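PDB 3LOM: geranyltranstransferase, which probably condenses isopentenyl diphosphate with allylic diphosphates in a magnesium-dependent reaction, yielding farnesyl and perhaps geranylgeranyl diphosphate. Local coordinates for residues 164-167 with 168-172; 196-199 with 200-203. All coordinates share one frame; numbering follows the deposited sequence.

Interaction 1. Residues 164-167 with 168-172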
ATOM      1  N   GLN A 164     -13.877  -6.302  -0.342  1.00 47.43           N
ATOM      2  CA  GLN A 164     -13.573  -7.522   0.406  1.00 39.45           C
ATOM      3  C   GLN A 164     -14.237  -7.542   1.788  1.00 38.51           C
ATOM      4  O   GLN A 164     -14.757  -8.575   2.212  1.00 38.24           O
ATOM      5  CB  GLN A 164     -12.051  -7.762   0.488  1.00 44.22           C
ATOM      6  CG  GLN A 164     -11.587  -8.963   1.374  1.00 32.52           C
ATOM      7  CD  GLN A 164     -12.130 -10.342   0.944  1.00 43.03           C
ATOM      8  OE1 GLN A 164     -12.811 -10.482  -0.068  1.00 60.99           O
ATOM      9  NE2 GLN A 164     -11.809 -11.365   1.728  1.00 46.86           N
ATOM     10  N   SER A 165     -14.228  -6.396   2.467  1.00 40.12           N
ATOM     11  CA  SER A 165     -14.943  -6.223   3.742  1.00 38.64           C
ATOM     12  C   SER A 165     -16.431  -6.559   3.630  1.00 33.63           C
ATOM     13  O   SER A 165     -16.975  -7.281   4.473  1.00 34.83           O
ATOM     14  CB  SER A 165     -14.760  -4.796   4.273  1.00 37.25           C
ATOM     15  OG  SER A 165     -15.547  -4.568   5.434  1.00 39.99           O
ATOM     16  N   LEU A 166     -17.073  -6.062   2.572  1.00 37.18           N
ATOM     17  CA  LEU A 166     -18.496  -6.334   2.345  1.00 43.48           C
ATOM     18  C   LEU A 166     -18.728  -7.757   1.850  1.00 45.63           C
ATOM     19  O   LEU A 166     -19.777  -8.344   2.125  1.00 43.21           O
ATOM     20  CB  LEU A 166     -19.123  -5.316   1.382  1.00 43.90           C
ATOM     21  CG  LEU A 166     -19.360  -3.896   1.907  1.00 37.12           C
ATOM     22  CD1 LEU A 166     -19.614  -2.942   0.759  1.00 39.56           C
ATOM     23  CD2 LEU A 166     -20.503  -3.837   2.913  1.00 30.15           C
ATOM     24  N   ASP A 167     -17.748  -8.311   1.132  1.00 45.70           N
ATOM     25  CA  ASP A 167     -17.797  -9.711   0.709  1.00 49.00           C
ATOM     26  C   ASP A 167     -17.821 -10.645   1.926  1.00 47.05           C
ATOM     27  O   ASP A 167     -18.519 -11.647   1.929  1.00 51.41           O
ATOM     28  CB  ASP A 167     -16.607 -10.042  -0.196  1.00 52.27           C
ATOM     29  CG  ASP A 167     -16.715 -11.412  -0.845  1.00 35.06           C
ATOM     30  OD1 ASP A 167     -16.959 -11.471  -2.063  1.00 70.39           O
ATOM     31  OD2 ASP A 167     -16.538 -12.431  -0.150  1.00 50.62           O
ATOM     32  N   LEU A 168     -17.056 -10.302   2.952  1.00 45.12           N
ATOM     33  CA  LEU A 168     -17.002 -11.109   4.157  1.00 45.14           C
ATOM     34  C   LEU A 168     -18.212 -10.909   5.068  1.00 43.77           C
ATOM     35  O   LEU A 168     -18.789 -11.885   5.542  1.00 47.33           O
ATOM     36  CB  LEU A 168     -15.706 -10.838   4.917  1.00 35.90           C
ATOM     37  CG  LEU A 168     -14.439 -11.324   4.214  1.00 52.76           C
ATOM     38  CD1 LEU A 168     -13.230 -10.841   4.975  1.00 48.01           C
ATOM     39  CD2 LEU A 168     -14.418 -12.853   4.038  1.00 33.16           C
ATOM     40  N   SER A 169     -18.603  -9.658   5.304  1.00 46.78           N
ATOM     41  CA  SER A 169     -19.688  -9.367   6.247  1.00 46.02           C
ATOM     42  C   SER A 169     -21.096  -9.622   5.703  1.00 48.54           C
ATOM     43  O   SER A 169     -21.934 -10.183   6.414  1.00 50.32           O
ATOM     44  CB  SER A 169     -19.570  -7.948   6.818  1.00 38.61           C
ATOM     45  OG  SER A 169     -19.722  -6.966   5.807  1.00 41.66           O
ATOM     46  N   GLU A 170     -21.356  -9.231   4.453  1.00 53.42           N
ATOM     47  CA  GLU A 170     -22.726  -9.302   3.909  1.00 55.89           C
ATOM     48  C   GLU A 170     -23.110 -10.630   3.274  1.00 62.54           C
ATOM     49  O   GLU A 170     -24.255 -11.062   3.413  1.00 68.59           O
ATOM     50  CB  GLU A 170     -23.020  -8.168   2.915  1.00 45.70           C
ATOM     51  CG  GLU A 170     -22.717  -6.775   3.422  1.00 51.17           C
ATOM     52  CD  GLU A 170     -23.239  -6.526   4.825  1.00 68.87           C
ATOM     53  OE1 GLU A 170     -22.409  -6.266   5.727  1.00 60.98           O
ATOM     54  OE2 GLU A 170     -24.471  -6.595   5.027  1.00 72.79           O
ATOM     55  N   LEU A 171     -22.171 -11.274   2.579  1.00 66.49           N
ATOM     56  CA  LEU A 171     -22.463 -12.506   1.825  1.00 72.46           C
ATOM     57  C   LEU A 171     -22.798 -13.708   2.708  1.00 76.72           C
ATOM     58  O   LEU A 171     -23.351 -14.699   2.224  1.00 78.97           O
ATOM     59  CB  LEU A 171     -21.323 -12.853   0.860  1.00 69.07           C
ATOM     60  CG  LEU A 171     -21.441 -12.520  -0.635  1.00 73.48           C
ATOM     61  CD1 LEU A 171     -21.938 -11.104  -0.900  1.00 66.77           C
ATOM     62  CD2 LEU A 171     -20.110 -12.755  -1.340  1.00 69.04           C
ATOM     63  N   ALA A 172     -22.454 -13.603   3.993  1.00 81.46           N
ATOM     64  CA  ALA A 172     -22.843 -14.568   5.018  1.00 89.46           C
ATOM     65  C   ALA A 172     -24.369 -14.685   5.126  1.00 92.72           C
ATOM     66  O   ALA A 172     -24.910 -15.789   5.237  1.00 92.99           O
ATOM     67  CB  ALA A 172     -22.234 -14.173   6.365  1.00 88.04           C
TER
HETATM   68  O   HOH W   1     -18.020  -4.980   6.485  1.00 37.97           O
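Gln164 O, Ser165 O and Leu166 O receive the backbone N-H groups of Leu168, Ser169 and Glu170, three successive i to i+4 bonds of 2.9 to 3.0 Å that wind 164-167 into the following turn. The amide end of Gln164 lies against Leu168, with NE2 3.6 Å from both CG and CD1 of that leucine. A bend at chi2 (60°) turns the glutamine chain forward along the helix, toward Leu168. The polar partners of the amide lie outside this turn: OE1 accepts from Lys188 and NE2 is weakly hydrogen-bonded to Asp96. On another side of the turn, Leu166 and Glu170 run alongside each other in the same direction, CD2 of the leucine 3.7 Å from CG of the glutamate, whose carboxylate forms a salt bridge with Lys173. Asp167 slants across Leu171, its OD1 3.5 Å from the leucine CD2, and has a long, weak ion pair to Lys188. One water joins Ser165 OG and Ser169 OG, 2.7 Å from each, and donates to the latter. Leu118 and Ala114 of the second subunit pack on Gln164 and Leu168. Spacing of four residues between touching side chains marks an alpha-helical turn. In this predominantly alpha-helical isoprenoid synthase fold it stands beside Asp96, the last aspartate of the DDxxxxD sequence characteristic of the first aspartate-rich motif.

Interaction 2. Residues 196-199 with 200-203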
ATOM      1  N   CYS A 196      -6.586  -2.355 -15.444  1.00 51.75           N
ATOM      2  CA  CYS A 196      -5.698  -2.842 -16.515  1.00 58.86           C
ATOM      3  C   CYS A 196      -5.829  -1.993 -17.764  1.00 63.06           C
ATOM      4  O   CYS A 196      -4.836  -1.594 -18.369  1.00 65.30           O
ATOM      5  CB  CYS A 196      -6.011  -4.292 -16.893  1.00 56.85           C
ATOM      6  SG  CYS A 196      -5.894  -5.478 -15.555  1.00 52.88           S
ATOM      7  N   PHE A 197      -7.076  -1.714 -18.121  1.00 66.07           N
ATOM      8  CA  PHE A 197      -7.401  -0.934 -19.295  1.00 56.86           C
ATOM      9  C   PHE A 197      -7.205   0.555 -19.017  1.00 55.86           C
ATOM     10  O   PHE A 197      -6.689   1.283 -19.864  1.00 58.57           O
ATOM     11  CB  PHE A 197      -8.824  -1.265 -19.744  1.00 57.11           C
ATOM     12  CG  PHE A 197      -9.076  -2.744 -19.886  1.00 50.57           C
ATOM     13  CD1 PHE A 197      -8.793  -3.397 -21.077  1.00 51.13           C
ATOM     14  CD2 PHE A 197      -9.577  -3.489 -18.820  1.00 46.22           C
ATOM     15  CE1 PHE A 197      -9.010  -4.767 -21.207  1.00 61.30           C
ATOM     16  CE2 PHE A 197      -9.787  -4.855 -18.936  1.00 42.71           C
ATOM     17  CZ  PHE A 197      -9.510  -5.496 -20.133  1.00 51.90           C
ATOM     18  N   GLU A 198      -7.564   0.990 -17.813  1.00 55.11           N
ATOM     19  CA  GLU A 198      -7.467   2.409 -17.449  1.00 60.63           C
ATOM     20  C   GLU A 198      -6.037   2.921 -17.266  1.00 58.67           C
ATOM     21  O   GLU A 198      -5.743   4.061 -17.637  1.00 60.71           O
ATOM     22  CB  GLU A 198      -8.301   2.722 -16.200  1.00 57.43           C
ATOM     23  CG  GLU A 198      -9.811   2.583 -16.375  1.00 62.14           C
ATOM     24  CD  GLU A 198     -10.472   3.792 -17.029  1.00 65.33           C
ATOM     25  OE1 GLU A 198      -9.806   4.833 -17.243  1.00 60.46           O
ATOM     26  OE2 GLU A 198     -11.681   3.698 -17.322  1.00 63.85           O
ATOM     27  N   MET A 199      -5.158   2.097 -16.690  1.00 56.39           N
ATOM     28  CA  MET A 199      -3.734   2.460 -16.562  1.00 52.59           C
ATOM     29  C   MET A 199      -3.053   2.513 -17.938  1.00 47.16           C
ATOM     30  O   MET A 199      -2.203   3.370 -18.179  1.00 43.02           O
ATOM     31  CB  MET A 199      -2.985   1.518 -15.609  1.00 50.88           C
ATOM     32  CG  MET A 199      -3.158   1.848 -14.123  1.00 55.37           C
ATOM     33  SD  MET A 199      -2.329   0.724 -12.965  1.00 43.19           S
ATOM     34  CE  MET A 199      -3.199  -0.706 -13.359  1.00 16.75           C
ATOM     35  N   VAL A 200      -3.455   1.602 -18.827  1.00 44.62           N
ATOM     36  CA  VAL A 200      -3.004   1.576 -20.220  1.00 52.22           C
ATOM     37  C   VAL A 200      -3.450   2.846 -20.967  1.00 58.42           C
ATOM     38  O   VAL A 200      -2.666   3.438 -21.716  1.00 65.65           O
ATOM     39  CB  VAL A 200      -3.459   0.247 -20.926  1.00 57.53           C
ATOM     40  CG1 VAL A 200      -3.625   0.411 -22.431  1.00 64.36           C
ATOM     41  CG2 VAL A 200      -2.472  -0.880 -20.633  1.00 47.40           C
ATOM     42  N   LEU A 201      -4.689   3.280 -20.718  1.00 61.12           N
ATOM     43  CA  LEU A 201      -5.247   4.497 -21.327  1.00 61.37           C
ATOM     44  C   LEU A 201      -4.572   5.783 -20.857  1.00 63.45           C
ATOM     45  O   LEU A 201      -4.452   6.738 -21.625  1.00 66.20           O
ATOM     46  CB  LEU A 201      -6.756   4.585 -21.088  1.00 57.87           C
ATOM     47  CG  LEU A 201      -7.625   3.693 -21.979  1.00 59.91           C
ATOM     48  CD1 LEU A 201      -9.017   3.550 -21.386  1.00 71.09           C
ATOM     49  CD2 LEU A 201      -7.688   4.209 -23.423  1.00 59.72           C
ATOM     50  N   ALA A 202      -4.116   5.799 -19.607  1.00 59.77           N
ATOM     51  CA  ALA A 202      -3.458   6.978 -19.047  1.00 61.63           C
ATOM     52  C   ALA A 202      -2.014   7.158 -19.543  1.00 65.19           C
ATOM     53  O   ALA A 202      -1.348   8.132 -19.182  1.00 67.43           O
ATOM     54  CB  ALA A 202      -3.520   6.949 -17.521  1.00 58.88           C
ATOM     55  N   ALA A 203      -1.545   6.227 -20.374  1.00 69.09           N
ATOM     56  CA  ALA A 203      -0.234   6.336 -21.021  1.00 72.12           C
ATOM     57  C   ALA A 203      -0.235   7.280 -22.230  1.00 79.77           C
ATOM     58  O   ALA A 203       0.825   7.754 -22.646  1.00 83.20           O
ATOM     59  CB  ALA A 203       0.271   4.971 -21.427  1.00 60.06           C
TER
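Val200 and Leu201 fold back onto the carbonyls of Cys196 and Phe197, and the close packing of this helical turn is between aliphatic carbons and backbone oxygens. The Val200 methyl CG2 lies 3.4 Å from Cys196 O; with CG1 anti to the backbone N (chi1 153°), CG2 is left beside that nitrogen and reaches the preceding turn. Leu201 likewise sets CG beside its own backbone N (chi1 -78°), which brings this carbon to 3.3 Å from Phe197 O. The same oxygen accepts the Leu201 N-H at 3.0 Å, so bond and aliphatic contact converge on one carbonyl.

Side chain against side chain, the contact is much looser. Glu198 OE1 comes no nearer than 4.4 Å to Leu201 CD1, and the carboxylate turns instead to a salt bridge made by OE2 with Arg216. Glu198 and Ala202 are the partly exposed residues here; Ala202 N gives a more bent bond to Glu198 O (3.1 Å, N-H...O angle 139°), while its CB rests 3.6 Å from the same oxygen. Beyond Leu201 the regular helix ends: psi of Ala202 is near zero, and Ala203 N bonds back to Val200 O over three residues instead of four, at 3.3 Å.

Three helices and adjoining loops surround this turn. Met199 meets Ile75 and Leu79 of helix 69-91, and Val200 meets Leu72; Phe197 lies on Leu57 and Ala61 of helix 53-64; Leu201 packs on Val207 of a loop; and helix 141-155 reaches Met199 and also the partly exposed Glu198 and Ala202. This C-terminal end of helix 178-201 is thus wedged into the subunit's helical bundle.

Going from the N terminus, interaction 1 is complete before interaction 2 begins, so the two neither nest nor cross. Each is local and closes just a helical turn at the C-terminal part of its helix, 160-169 for the first and 178-201 for the second. Those helices are consecutive: Leu166, Asp167 and Leu171 rest on Ile184 near the start of helix 178-201, which then runs through the subunit to interaction 2 at its far end. The contact centres are 29 Å apart, their nearest atoms about 17 Å. Gln164, Ser165, Leu166 and Leu168 of interaction 1 pack against the second subunit, whereas 196-203 join helices 53-64, 69-91 and 141-155 within one chain.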